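Local coordinates for putative uncharacterized protein gbs0355 (Streptococcus agalactiae, PDB 3OKZ) that is of unknown function but, as a member of the LytR/CpsA/Psr family, probably transfers glycopolymers from lipid carriers to the cell wall, at residues Ser21-Gly26 / Asp110-Ile115; Ser39-Ser44 / Ala88-Gly93; Leu262-Leu267 / Ala290-Asp295; Ser61-Val66 / Gly178-Gln183; His12-Thr17 / Leu232-Ser237. One frame throughout, in Å; residues are numbered along the deposited sequence.

Contact 1 (Ser21-Gly26 / Asp110-Ile115); sequences SILLMG and DYFMQI
The ring of Phe112 takes the selenium of Met25 at its edge, near the ring plane. SE lies 3.5 Å from Phe112 CE1, a Met-aromatic contact made here by a selenomethionine. Gln114 OE1 also lies at the edge in plane, held by the hydroxyl of Tyr89. One face of the ring has the backbone Gln114 N above it, toward the rim. The Tyr111 ring meets Phe20 with the planes at about 90°. The carboxylate of Asp110 accepts Ser21 N on the anti side of OD1 (3.1 Å).

Strands 21-26 and 111-115 run parallel in one sheet, 16° apart. Tyr111 N, Met113 N and Ile115 N give to Ser21 O, Leu23 O and Met25 O. Leu23 N and Met25 N give back to Tyr111 O and Met113 O. The Leu23 N bond is the longest of these, at 3.3 Å to Tyr111 O.

On the face of Ile22 and Leu24 the packing is apolar. Ile22 is fully extended through CG1, which brings CD1 to Met113 CB at 3.6 Å. Leu24 CD2 lies alongside the Met113 chain, 3.9 Å from SE. The alternating backbone hydrogen bonds fix the parallel pairing and its register. The side chains add apolar packing: Leu23, Met25 and Phe112 are buried under helix 93-105, while the Leu24 and Met113 side is only partly covered.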
# COMPACT_ATOMS: atom_id res chain seq x y z
N SER A 21 -8.95 -9.35 -2.11
CA SER A 21 -8.18 -8.26 -1.54
C SER A 21 -6.73 -8.66 -1.45
O SER A 21 -6.40 -9.78 -1.06
CB SER A 21 -8.67 -7.90 -0.13
OG SER A 21 -8.39 -8.92 0.82
N ILE A 22 -5.87 -7.73 -1.84
CA ILE A 22 -4.44 -7.97 -1.79
C ILE A 22 -3.80 -6.75 -1.14
O ILE A 22 -4.14 -5.60 -1.46
CB ILE A 22 -3.86 -8.19 -3.20
CG1 ILE A 22 -2.35 -8.41 -3.11
CG2 ILE A 22 -4.20 -7.01 -4.08
CD1 ILE A 22 -1.67 -8.65 -4.46
N LEU A 23 -2.91 -7.01 -0.20
CA LEU A 23 -2.19 -5.95 0.48
C LEU A 23 -0.97 -5.72 -0.36
O LEU A 23 -0.08 -6.58 -0.43
CB LEU A 23 -1.77 -6.38 1.87
CG LEU A 23 -0.98 -5.30 2.62
CD1 LEU A 23 -1.81 -4.04 2.68
CD2 LEU A 23 -0.65 -5.78 4.01
N LEU A 24 -0.93 -4.57 -1.02
CA LEU A 24 0.19 -4.21 -1.86
C LEU A 24 1.15 -3.35 -1.04
O LEU A 24 0.76 -2.36 -0.42
CB LEU A 24 -0.35 -3.46 -3.09
CG LEU A 24 0.54 -3.10 -4.28
CD1 LEU A 24 1.32 -1.83 -3.99
CD2 LEU A 24 1.48 -4.27 -4.60
N MSE A 25 2.42 -3.75 -1.00
CA MSE A 25 3.42 -3.00 -0.25
C MSE A 25 4.74 -2.74 -0.96
O MSE A 25 5.30 -3.61 -1.64
CB MSE A 25 3.75 -3.70 1.05
CG MSE A 25 2.58 -3.99 1.94
SE MSE A 25 3.25 -4.98 3.45
CE MSE A 25 3.38 -3.54 4.70
N GLY A 26 5.23 -1.52 -0.75
CA GLY A 26 6.50 -1.09 -1.30
C GLY A 26 7.47 -1.14 -0.15
O GLY A 26 7.32 -0.42 0.86
N ASP A 110 -7.13 -11.60 1.48
CA ASP A 110 -6.83 -12.69 0.56
C ASP A 110 -5.35 -12.90 0.21
O ASP A 110 -4.77 -13.95 0.52
CB ASP A 110 -7.63 -12.48 -0.73
CG ASP A 110 -9.09 -12.79 -0.55
OD1 ASP A 110 -9.93 -12.17 -1.24
OD2 ASP A 110 -9.41 -13.66 0.27
N TYR A 111 -4.74 -11.92 -0.43
CA TYR A 111 -3.35 -12.05 -0.81
C TYR A 111 -2.45 -10.96 -0.26
O TYR A 111 -2.84 -10.18 0.61
CB TYR A 111 -3.24 -12.11 -2.34
CG TYR A 111 -4.09 -13.21 -2.92
CD1 TYR A 111 -5.41 -12.97 -3.30
CD2 TYR A 111 -3.61 -14.52 -2.99
CE1 TYR A 111 -6.23 -14.01 -3.73
CE2 TYR A 111 -4.43 -15.57 -3.41
CZ TYR A 111 -5.74 -15.31 -3.77
OH TYR A 111 -6.56 -16.35 -4.12
N PHE A 112 -1.23 -10.91 -0.76
CA PHE A 112 -0.26 -9.95 -0.29
C PHE A 112 0.89 -9.87 -1.28
O PHE A 112 1.39 -10.89 -1.78
CB PHE A 112 0.26 -10.41 1.07
CG PHE A 112 1.65 -9.96 1.39
CD1 PHE A 112 1.87 -8.72 1.99
CD2 PHE A 112 2.73 -10.77 1.06
CE1 PHE A 112 3.17 -8.28 2.26
CE2 PHE A 112 4.04 -10.34 1.32
CZ PHE A 112 4.25 -9.09 1.92
N MSE A 113 1.32 -8.65 -1.57
CA MSE A 113 2.42 -8.48 -2.50
C MSE A 113 3.36 -7.39 -2.02
O MSE A 113 2.94 -6.31 -1.57
CB MSE A 113 1.89 -8.13 -3.89
CG MSE A 113 2.99 -7.90 -4.90
SE MSE A 113 2.34 -7.48 -6.65
CE MSE A 113 2.33 -9.23 -7.41
N GLN A 114 4.65 -7.69 -2.09
CA GLN A 114 5.65 -6.71 -1.68
C GLN A 114 6.70 -6.58 -2.76
O GLN A 114 7.11 -7.57 -3.36
CB GLN A 114 6.27 -7.10 -0.34
CG GLN A 114 7.13 -8.35 -0.33
CD GLN A 114 7.45 -8.78 1.09
OE1 GLN A 114 7.46 -7.97 2.01
NE2 GLN A 114 7.71 -10.07 1.28
N ILE A 115 7.10 -5.33 -3.01
CA ILE A 115 8.11 -5.01 -4.01
C ILE A 115 9.07 -3.98 -3.43
O ILE A 115 8.64 -2.99 -2.83
CB ILE A 115 7.44 -4.43 -5.28
CG1 ILE A 115 6.36 -5.40 -5.77
CG2 ILE A 115 8.49 -4.23 -6.38
CD1 ILE A 115 5.79 -5.09 -7.14

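Contact 2 (Ser39-Ser44 / Ala88-Gly93); sequences SGNSDS and AYASGG
Tyr89, in the short helix 87-90, packs its ring and CB against Gly40 and Ser42, where strand 41-51 begins. A classic beta bulge follows at once: Asp43 and Ser44 both face Gly26 of strand 20-28. The contact thus joins a helix to the beginning of a bulged inner strand in the central sheet of the LytR/CpsA/Psr domain.

The tight part is centred on the tyrosine. Its first torsion (chi1 -167°) lays the ring beside Gly40, with CD1 and CE1 next to the glycine backbone. Gly40 N comes to the ring edge, in plane, 3.6 Å from Tyr89 CE1. At this residue's backbone angles (phi 165°) a side chain would collide with the carbonyl O of Ser39. One ring face is met from within its own segment by Gly93 CA, 3.6 Å above the plane and offset toward the rim. At the base of the ring, Tyr89 CB touches Ser42 CB at 4.0 Å. The hydroxyls are tied outside the two segments: Tyr89 OH to Gln114, and Ser42 OG to Asn86. Helix 93-105 and strand 20-28 also touch Tyr89. Tyr89 and Ser42 are buried here.

The other side is looser. Asn41 and Ala90 are both exposed, and Ser39 reaches the tyrosine through its backbone alone. No hydrogen bond links the two segments. At the solvent edge Asn41 OD1 rests on Ala90 CB at 3.6 Å. Beside it, Ala90 CA sends its C-H toward Gly40 O, with 3.4 Å between CA and O.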
# COMPACT_ATOMS: atom_id res chain seq x y z
N SER A 39 13.52 -7.57 4.61
CA SER A 39 13.31 -6.91 5.89
C SER A 39 13.57 -5.43 5.68
O SER A 39 14.45 -5.04 4.92
CB SER A 39 14.28 -7.43 6.94
OG SER A 39 15.60 -7.04 6.64
N GLY A 40 12.79 -4.60 6.36
CA GLY A 40 12.98 -3.17 6.20
C GLY A 40 11.84 -2.34 6.74
O GLY A 40 11.39 -2.55 7.87
N ASN A 41 11.38 -1.38 5.93
CA ASN A 41 10.31 -0.49 6.33
C ASN A 41 9.19 -0.39 5.31
O ASN A 41 9.45 -0.36 4.10
CB ASN A 41 10.89 0.90 6.59
CG ASN A 41 11.53 1.01 7.96
OD1 ASN A 41 10.84 1.13 8.97
ND2 ASN A 41 12.86 0.95 8.00
N SER A 42 7.95 -0.35 5.79
CA SER A 42 6.80 -0.25 4.91
C SER A 42 6.84 1.15 4.34
O SER A 42 6.43 2.12 4.99
CB SER A 42 5.49 -0.46 5.69
OG SER A 42 5.24 0.57 6.63
N ASP A 43 7.37 1.25 3.13
CA ASP A 43 7.49 2.53 2.45
C ASP A 43 6.13 2.93 1.92
O ASP A 43 5.88 4.09 1.60
CB ASP A 43 8.48 2.40 1.30
CG ASP A 43 8.99 3.74 0.83
OD1 ASP A 43 9.58 4.46 1.66
OD2 ASP A 43 8.79 4.06 -0.36
N SER A 44 5.24 1.95 1.82
CA SER A 44 3.89 2.18 1.34
C SER A 44 2.99 0.99 1.62
O SER A 44 3.44 -0.16 1.59
CB SER A 44 3.89 2.42 -0.16
OG SER A 44 2.58 2.73 -0.60
N ALA A 88 4.69 -2.13 12.09
CA ALA A 88 4.36 -3.55 11.97
C ALA A 88 5.44 -4.26 11.15
O ALA A 88 6.12 -5.16 11.66
CB ALA A 88 3.01 -3.72 11.31
N TYR A 89 5.59 -3.86 9.90
CA TYR A 89 6.61 -4.46 9.03
C TYR A 89 7.99 -4.23 9.63
O TYR A 89 8.80 -5.16 9.71
CB TYR A 89 6.53 -3.84 7.63
CG TYR A 89 7.30 -4.58 6.56
CD1 TYR A 89 8.68 -4.44 6.44
CD2 TYR A 89 6.64 -5.41 5.65
CE1 TYR A 89 9.39 -5.11 5.43
CE2 TYR A 89 7.34 -6.09 4.64
CZ TYR A 89 8.70 -5.93 4.54
OH TYR A 89 9.39 -6.60 3.55
N ALA A 90 8.25 -3.01 10.06
CA ALA A 90 9.54 -2.65 10.67
C ALA A 90 10.03 -3.64 11.73
O ALA A 90 11.22 -3.96 11.78
CB ALA A 90 9.46 -1.25 11.28
N SER A 91 9.13 -4.14 12.57
CA SER A 91 9.55 -5.08 13.59
C SER A 91 8.90 -6.46 13.49
O SER A 91 8.82 -7.19 14.47
CB SER A 91 9.27 -4.49 14.97
OG SER A 91 7.92 -4.09 15.07
N GLY A 92 8.44 -6.83 12.30
CA GLY A 92 7.80 -8.12 12.13
C GLY A 92 7.59 -8.42 10.66
O GLY A 92 7.05 -9.47 10.30
N GLY A 93 8.02 -7.49 9.82
CA GLY A 93 7.90 -7.65 8.39
C GLY A 93 6.52 -8.02 7.88
O GLY A 93 5.53 -7.91 8.59

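Contact 3 (Leu262-Leu267 / Ala290-Asp295); sequences LTKKHL and AILYED
Leu262 meets the second segment through its carbonyl. Its O accepts Tyr293 N at 2.7 Å, with the donor tilted 23° from the carbonyl plane. The CA of Leu292 also turns its C-H to this oxygen, so one carbonyl serves two neighbours.

Thr263 holds the N-cap position of helix 264-277, but its side chain makes no capping bond. Its methyl is used instead. CG2 lies alongside the Tyr293 side chain, 3.4 Å from Tyr293 CB, and also touches the Glu294 carboxylate.

Lys264 is gripped at both ends. Its backbone N donates to Glu294 OE2 at 3.2 Å, on the syn side of the carboxylate. The Glu294 chain bends at CG (chi2 77°), which folds the acid back toward this N-H. The lysine chain then runs out extended past Leu292. At its tip NZ forms a salt bridge with Asp295 OD1, 3.0 Å away, again on the syn side. The acid near the start of helix 264-277 would be expected to suit its positive end.

Leu267, one turn on, puts CD2 against Leu292 CD2 at 4.2 Å and closes the buried side. Leu262 and Ala290 continue that side toward Val66 and Ile68. The arrangement is that of two helix N-termini that meet start to start and diverge. Thr263 and Leu292 hold the N-cap positions, and Glu294 of helix 293-296 accepts the first N-H of helix 264-277.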
# COMPACT_ATOMS: atom_id res chain seq x y z
N LEU A 262 -7.49 7.93 14.07
CA LEU A 262 -8.73 7.72 13.33
C LEU A 262 -9.98 7.83 14.20
O LEU A 262 -9.95 7.48 15.37
CB LEU A 262 -8.71 6.34 12.68
CG LEU A 262 -7.51 6.06 11.78
CD1 LEU A 262 -7.45 4.60 11.43
CD2 LEU A 262 -7.62 6.90 10.53
N THR A 263 -11.07 8.31 13.62
CA THR A 263 -12.32 8.40 14.36
C THR A 263 -13.15 7.15 14.09
O THR A 263 -12.98 6.50 13.06
CB THR A 263 -13.18 9.60 13.93
OG1 THR A 263 -13.00 9.87 12.54
CG2 THR A 263 -12.84 10.80 14.76
N LYS A 264 -14.04 6.84 15.03
CA LYS A 264 -14.91 5.67 14.89
C LYS A 264 -15.77 5.79 13.64
O LYS A 264 -15.78 4.89 12.79
CB LYS A 264 -15.81 5.52 16.12
CG LYS A 264 -15.09 5.05 17.39
CD LYS A 264 -16.06 4.89 18.57
CE LYS A 264 -15.36 4.45 19.86
NZ LYS A 264 -16.28 4.44 21.04
N LYS A 265 -16.48 6.91 13.51
CA LYS A 265 -17.37 7.14 12.38
C LYS A 265 -16.71 6.86 11.03
O LYS A 265 -17.34 6.33 10.12
CB LYS A 265 -17.85 8.59 12.39
CG LYS A 265 -19.05 8.89 11.51
CD LYS A 265 -20.37 8.56 12.22
CE LYS A 265 -21.58 9.05 11.43
NZ LYS A 265 -22.86 8.90 12.19
N HIS A 266 -15.44 7.23 10.90
CA HIS A 266 -14.70 7.08 9.65
C HIS A 266 -14.21 5.67 9.36
O HIS A 266 -14.54 5.09 8.33
CB HIS A 266 -13.50 8.03 9.65
CG HIS A 266 -12.83 8.14 8.32
ND1 HIS A 266 -11.46 8.02 8.16
CD2 HIS A 266 -13.32 8.42 7.09
CE1 HIS A 266 -11.15 8.22 6.89
NE2 HIS A 266 -12.26 8.46 6.22
N LEU A 267 -13.40 5.13 10.27
CA LEU A 267 -12.84 3.80 10.08
C LEU A 267 -13.89 2.74 9.77
O LEU A 267 -13.63 1.83 8.99
CB LEU A 267 -12.01 3.39 11.30
CG LEU A 267 -11.40 1.98 11.30
CD1 LEU A 267 -10.71 1.70 9.99
CD2 LEU A 267 -10.42 1.86 12.43
N ALA A 290 -6.94 -0.47 16.17
CA ALA A 290 -6.42 0.89 16.19
C ALA A 290 -7.08 1.71 17.28
O ALA A 290 -8.22 1.47 17.66
CB ALA A 290 -6.62 1.56 14.83
N ILE A 291 -6.32 2.69 17.76
CA ILE A 291 -6.76 3.59 18.81
C ILE A 291 -7.71 4.62 18.22
O ILE A 291 -7.33 5.41 17.37
CB ILE A 291 -5.54 4.30 19.42
CG1 ILE A 291 -4.68 3.29 20.18
CG2 ILE A 291 -5.98 5.39 20.37
CD1 ILE A 291 -4.18 2.15 19.32
N LEU A 292 -8.96 4.59 18.65
CA LEU A 292 -9.93 5.53 18.12
C LEU A 292 -9.85 6.90 18.79
O LEU A 292 -9.47 7.05 19.96
CB LEU A 292 -11.33 4.95 18.25
CG LEU A 292 -11.47 3.61 17.52
CD1 LEU A 292 -12.81 3.00 17.86
CD2 LEU A 292 -11.32 3.79 16.00
N TYR A 293 -10.23 7.91 18.01
CA TYR A 293 -10.19 9.30 18.44
C TYR A 293 -11.03 9.56 19.67
O TYR A 293 -10.66 10.39 20.49
CB TYR A 293 -10.64 10.20 17.29
CG TYR A 293 -10.64 11.68 17.58
CD1 TYR A 293 -11.77 12.32 18.07
CD2 TYR A 293 -9.51 12.46 17.31
CE1 TYR A 293 -11.79 13.70 18.28
CE2 TYR A 293 -9.51 13.84 17.53
CZ TYR A 293 -10.66 14.46 18.01
OH TYR A 293 -10.68 15.82 18.18
N GLU A 294 -12.14 8.84 19.79
CA GLU A 294 -13.06 9.02 20.91
C GLU A 294 -12.60 8.35 22.19
O GLU A 294 -12.73 8.92 23.26
CB GLU A 294 -14.45 8.51 20.56
CG GLU A 294 -15.18 9.28 19.45
CD GLU A 294 -14.68 8.96 18.04
OE1 GLU A 294 -15.26 9.48 17.07
OE2 GLU A 294 -13.72 8.18 17.90
N ASP A 295 -12.07 7.14 22.08
CA ASP A 295 -11.60 6.42 23.27
C ASP A 295 -10.28 7.00 23.75
O ASP A 295 -9.84 6.71 24.85
CB ASP A 295 -11.41 4.93 22.98
CG ASP A 295 -12.59 4.32 22.24
OD1 ASP A 295 -13.75 4.55 22.65
OD2 ASP A 295 -12.35 3.61 21.25

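Contact 4 (Ser61-Val66 / Gly178-Gln183); sequences SLERDV and GDYGRQ
Strand 56-62 ends at Ser61 and Leu62 beside the first turns of helix 178-200, with the CA atoms of Ser61 and Gln183 6.9 Å apart, and a type I turn follows from Glu63 to Val66. Ser61 CB packs against the end of the Gln183 side chain.

Glu63 lies at the middle of the contact. Its chain leaves CA opposite the backbone N (chi1 177°) and then bends, bringing the carboxylate back between its own turn and the helix. OE2 takes Asp65 N at 2.9 Å on its anti lone pair. OE1 lies 2.7 Å from Asp179 OD2, with the two carboxylate planes turned 68° apart. The carboxylate also stands steeply to the Tyr180 ring, the planes 82° apart. Tyr180 OH has its own partner in Gln260.

Acids and arginines gathered at the end of a central strand fit the pocket in which LytR/CpsA/Psr relatives hold the pyrophosphate of a lipid-linked substrate. Arg64 and Arg182 probably line such a pocket here.

Arg64 is poorly ordered. Its aliphatic CG passes 3.4 Å from Asp179 OD2. Arg182 NH1 lies over one face of the Arg64 guanidinium, while Arg64 NH1 lies at the edge of the Arg182 group. Asp179 OD1 is well out of the Arg64 plane, 4.2 Å from NE, near in charge alone. A long salt bridge joins Asp179 OD1 to Arg182 NH1 within segment 178-183. Both arginines also have weak, long ion pairs with Asp43.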
# COMPACT_ATOMS: atom_id res chain seq x y z
N SER A 61 -5.02 3.70 0.41
CA SER A 61 -3.70 3.93 0.99
C SER A 61 -3.87 3.98 2.50
O SER A 61 -4.85 4.53 3.01
CB SER A 61 -3.14 5.26 0.48
OG SER A 61 -3.08 5.31 -0.94
N LEU A 62 -2.92 3.42 3.23
CA LEU A 62 -3.00 3.37 4.69
C LEU A 62 -1.91 4.21 5.33
O LEU A 62 -0.74 3.83 5.31
CB LEU A 62 -2.91 1.92 5.16
CG LEU A 62 -3.74 0.94 4.31
CD1 LEU A 62 -3.54 -0.51 4.78
CD2 LEU A 62 -5.20 1.35 4.40
N GLU A 63 -2.31 5.33 5.92
CA GLU A 63 -1.40 6.28 6.57
C GLU A 63 -0.45 5.62 7.57
O GLU A 63 -0.88 5.11 8.60
CB GLU A 63 -2.20 7.37 7.28
CG GLU A 63 -1.34 8.35 8.05
CD GLU A 63 -0.18 8.88 7.22
OE1 GLU A 63 -0.44 9.45 6.13
OE2 GLU A 63 0.98 8.72 7.64
N ARG A 64 0.84 5.65 7.26
CA ARG A 64 1.88 5.05 8.10
C ARG A 64 1.93 5.56 9.54
O ARG A 64 2.45 4.86 10.41
CB ARG A 64 3.24 5.30 7.47
CG ARG A 64 3.52 6.78 7.20
CD ARG A 64 4.94 7.01 6.75
NE ARG A 64 5.31 6.10 5.68
CZ ARG A 64 6.50 6.07 5.10
NH1 ARG A 64 7.45 6.92 5.49
NH2 ARG A 64 6.75 5.20 4.13
N ASP A 65 1.41 6.76 9.77
CA ASP A 65 1.42 7.37 11.10
C ASP A 65 0.19 7.05 11.95
O ASP A 65 0.05 7.54 13.07
CB ASP A 65 1.61 8.89 10.98
CG ASP A 65 3.04 9.28 10.54
OD1 ASP A 65 3.26 10.47 10.19
OD2 ASP A 65 3.94 8.42 10.57
N VAL A 66 -0.71 6.23 11.43
CA VAL A 66 -1.92 5.84 12.15
C VAL A 66 -1.57 5.12 13.46
O VAL A 66 -0.73 4.21 13.48
CB VAL A 66 -2.80 4.94 11.27
CG1 VAL A 66 -3.85 4.24 12.10
CG2 VAL A 66 -3.47 5.78 10.20
N GLY A 178 2.00 16.92 2.99
CA GLY A 178 2.81 15.88 3.60
C GLY A 178 2.52 14.48 3.11
O GLY A 178 2.33 14.27 1.91
N ASP A 179 2.45 13.53 4.03
CA ASP A 179 2.23 12.13 3.69
C ASP A 179 0.97 11.83 2.90
O ASP A 179 0.83 10.75 2.35
CB ASP A 179 2.26 11.26 4.94
CG ASP A 179 2.72 9.83 4.65
OD1 ASP A 179 3.81 9.67 4.06
OD2 ASP A 179 1.99 8.88 5.02
N TYR A 180 0.05 12.78 2.82
CA TYR A 180 -1.18 12.55 2.06
C TYR A 180 -0.95 12.95 0.62
O TYR A 180 -1.51 12.33 -0.30
CB TYR A 180 -2.35 13.32 2.69
CG TYR A 180 -2.67 12.77 4.06
CD1 TYR A 180 -2.90 11.40 4.23
CD2 TYR A 180 -2.67 13.58 5.19
CE1 TYR A 180 -3.13 10.86 5.48
CE2 TYR A 180 -2.90 13.05 6.45
CZ TYR A 180 -3.13 11.69 6.59
OH TYR A 180 -3.39 11.14 7.82
N GLY A 181 -0.12 13.97 0.42
CA GLY A 181 0.22 14.40 -0.92
C GLY A 181 1.06 13.26 -1.45
O GLY A 181 0.77 12.67 -2.49
N ARG A 182 2.08 12.92 -0.68
CA ARG A 182 3.00 11.84 -1.01
C ARG A 182 2.27 10.57 -1.42
O ARG A 182 2.73 9.83 -2.30
CB ARG A 182 3.89 11.53 0.19
CG ARG A 182 4.76 10.31 -0.01
CD ARG A 182 5.68 10.07 1.18
NE ARG A 182 6.58 8.96 0.91
CZ ARG A 182 7.30 8.32 1.83
NH1 ARG A 182 7.23 8.69 3.10
NH2 ARG A 182 8.07 7.30 1.47
N GLN A 183 1.13 10.29 -0.79
CA GLN A 183 0.37 9.09 -1.13
C GLN A 183 -0.43 9.19 -2.41
O GLN A 183 -0.54 8.21 -3.15
CB GLN A 183 -0.54 8.69 0.03
CG GLN A 183 0.24 7.95 1.11
CD GLN A 183 -0.59 7.66 2.32
OE1 GLN A 183 -0.98 8.57 3.02
NE2 GLN A 183 -0.87 6.39 2.56

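Contact 5 (His12-Thr17 / Leu232-Ser237); sequences HAIEET and LAYKDS
Tyr234 carries most of this contact, reaching with its hydroxyl end into the turn formed by Ile14 to Thr17.

The polar contacts are few. No hydrogen bond crosses between the two segments. Tyr234 OH approaches Ala13 O at 2.9 Å, but at an angle too poor for a bond. It does bond to Lys18 O, just past the turn. Thr17 CA packs close to the same hydroxyl, at 3.2 Å from Tyr234 OH. Within segment 12-17, His12 ND1 donates to Glu15 OE1 at 3.0 Å, in the plane of the imidazole. The N-H of Ile14 is met by the hydroxyl of Tyr111.

The apolar contacts are spread around the phenol. Ile14 crosses it at a slant, with CG1 4.2 Å from Tyr234 CZ. CG2 of the same residue reaches Tyr234 CE1 at a similar distance. Next to the ring, Thr17 CG2 meets Ala233 CB at 3.8 Å. That methyl pair lies on the solvent side, where Thr17 is exposed.

Turns make up the backbone on both sides: type I from Ile14 to Thr17, and again from Leu232 to Lys235. The contact joins the loop before strand 20-28 to the loop between helix 228-232 and strand 241-252. Phe20 meets the Tyr234 ring edge-to-face, and Ile50 of strand 41-51 packs on it too.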
# COMPACT_ATOMS: atom_id res chain seq x y z
N HIS A 12 -8.64 -19.22 -2.13
CA HIS A 12 -8.78 -19.73 -3.49
C HIS A 12 -9.54 -18.78 -4.39
O HIS A 12 -9.94 -19.14 -5.49
CB HIS A 12 -9.49 -21.09 -3.46
CG HIS A 12 -8.78 -22.12 -2.63
ND1 HIS A 12 -7.51 -22.56 -2.91
CD2 HIS A 12 -9.17 -22.78 -1.51
CE1 HIS A 12 -7.13 -23.44 -2.00
NE2 HIS A 12 -8.12 -23.59 -1.14
N ALA A 13 -9.72 -17.55 -3.91
CA ALA A 13 -10.46 -16.52 -4.64
C ALA A 13 -10.11 -16.40 -6.11
O ALA A 13 -10.98 -16.16 -6.95
CB ALA A 13 -10.26 -15.18 -3.95
N ILE A 14 -8.84 -16.56 -6.45
CA ILE A 14 -8.44 -16.44 -7.84
C ILE A 14 -8.73 -17.71 -8.62
O ILE A 14 -9.05 -17.65 -9.81
CB ILE A 14 -6.93 -16.10 -7.94
CG1 ILE A 14 -6.72 -14.64 -7.51
CG2 ILE A 14 -6.44 -16.32 -9.36
CD1 ILE A 14 -5.31 -14.14 -7.66
N GLU A 15 -8.64 -18.86 -7.95
CA GLU A 15 -8.91 -20.14 -8.59
C GLU A 15 -10.40 -20.29 -8.83
O GLU A 15 -10.83 -21.21 -9.51
CB GLU A 15 -8.41 -21.29 -7.73
CG GLU A 15 -6.93 -21.22 -7.43
CD GLU A 15 -6.62 -20.28 -6.30
OE1 GLU A 15 -6.57 -20.76 -5.15
OE2 GLU A 15 -6.42 -19.07 -6.55
N GLU A 16 -11.18 -19.38 -8.26
CA GLU A 16 -12.63 -19.42 -8.39
C GLU A 16 -13.17 -18.11 -8.93
O GLU A 16 -14.36 -17.84 -8.82
CB GLU A 16 -13.23 -19.72 -7.02
CG GLU A 16 -12.49 -20.83 -6.31
CD GLU A 16 -12.95 -21.04 -4.89
OE1 GLU A 16 -12.39 -21.92 -4.22
OE2 GLU A 16 -13.86 -20.31 -4.44
N THR A 17 -12.29 -17.30 -9.50
CA THR A 17 -12.65 -16.00 -10.05
C THR A 17 -13.58 -15.21 -9.14
O THR A 17 -14.55 -14.58 -9.61
CB THR A 17 -13.33 -16.16 -11.43
OG1 THR A 17 -12.69 -17.22 -12.16
CG2 THR A 17 -13.19 -14.87 -12.23
N LEU A 232 -5.85 -13.34 -15.79
CA LEU A 232 -6.38 -12.57 -16.91
C LEU A 232 -7.86 -12.29 -16.67
O LEU A 232 -8.42 -11.32 -17.19
CB LEU A 232 -6.23 -13.35 -18.21
CG LEU A 232 -4.92 -13.33 -18.99
CD1 LEU A 232 -3.73 -13.07 -18.08
CD2 LEU A 232 -4.78 -14.68 -19.69
N ALA A 233 -8.49 -13.15 -15.89
CA ALA A 233 -9.90 -12.99 -15.59
C ALA A 233 -10.16 -11.65 -14.90
O ALA A 233 -11.30 -11.18 -14.90
CB ALA A 233 -10.38 -14.13 -14.71
N TYR A 234 -9.12 -11.03 -14.34
CA TYR A 234 -9.31 -9.76 -13.65
C TYR A 234 -8.75 -8.54 -14.40
O TYR A 234 -8.88 -7.40 -13.95
CB TYR A 234 -8.71 -9.81 -12.25
CG TYR A 234 -9.16 -10.99 -11.40
CD1 TYR A 234 -8.64 -12.26 -11.60
CD2 TYR A 234 -10.07 -10.81 -10.35
CE1 TYR A 234 -9.00 -13.34 -10.79
CE2 TYR A 234 -10.45 -11.88 -9.53
CZ TYR A 234 -9.91 -13.14 -9.75
OH TYR A 234 -10.24 -14.20 -8.93
N LYS A 235 -8.15 -8.80 -15.56
CA LYS A 235 -7.56 -7.75 -16.39
C LYS A 235 -8.54 -6.64 -16.75
O LYS A 235 -8.16 -5.48 -16.87
CB LYS A 235 -6.98 -8.36 -17.68
CG LYS A 235 -6.52 -7.32 -18.71
CD LYS A 235 -6.48 -7.91 -20.11
CE LYS A 235 -6.71 -6.85 -21.18
NZ LYS A 235 -5.56 -5.92 -21.35
N ASP A 236 -9.81 -6.99 -16.93
CA ASP A 236 -10.82 -5.99 -17.28
C ASP A 236 -11.14 -5.14 -16.06
O ASP A 236 -11.41 -3.95 -16.18
CB ASP A 236 -12.09 -6.67 -17.79
CG ASP A 236 -11.79 -7.82 -18.73
OD1 ASP A 236 -11.21 -8.83 -18.27
OD2 ASP A 236 -12.13 -7.71 -19.93
N SER A 237 -11.11 -5.78 -14.90
CA SER A 237 -11.41 -5.10 -13.64
C SER A 237 -10.44 -3.97 -13.36
O SER A 237 -10.81 -2.95 -12.77
CB SER A 237 -11.37 -6.10 -12.48
OG SER A 237 -12.41 -7.05 -12.60

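From the N terminus, contact 5 opens first and closes a loop of 214 residues, joining the N-terminal loop to the one before strand 241-252. Contacts 1, 2 and 4 all fall within that span. Contact 1 pairs two strands of the central sheet and closes over contact 2, which joins helix 87-90 to the start of strand 41-51. The two touch where Gly26 O meets Asp43 N. Contact 4 crosses both, bringing helix 178-200 to the end of strand 56-62. It touches contact 2 through Asp43 and the arginines Arg64 and Arg182. Contact 3 follows in series, joins helix 264-277 to helix 293-296, and touches contact 4 through Leu262 and Val66.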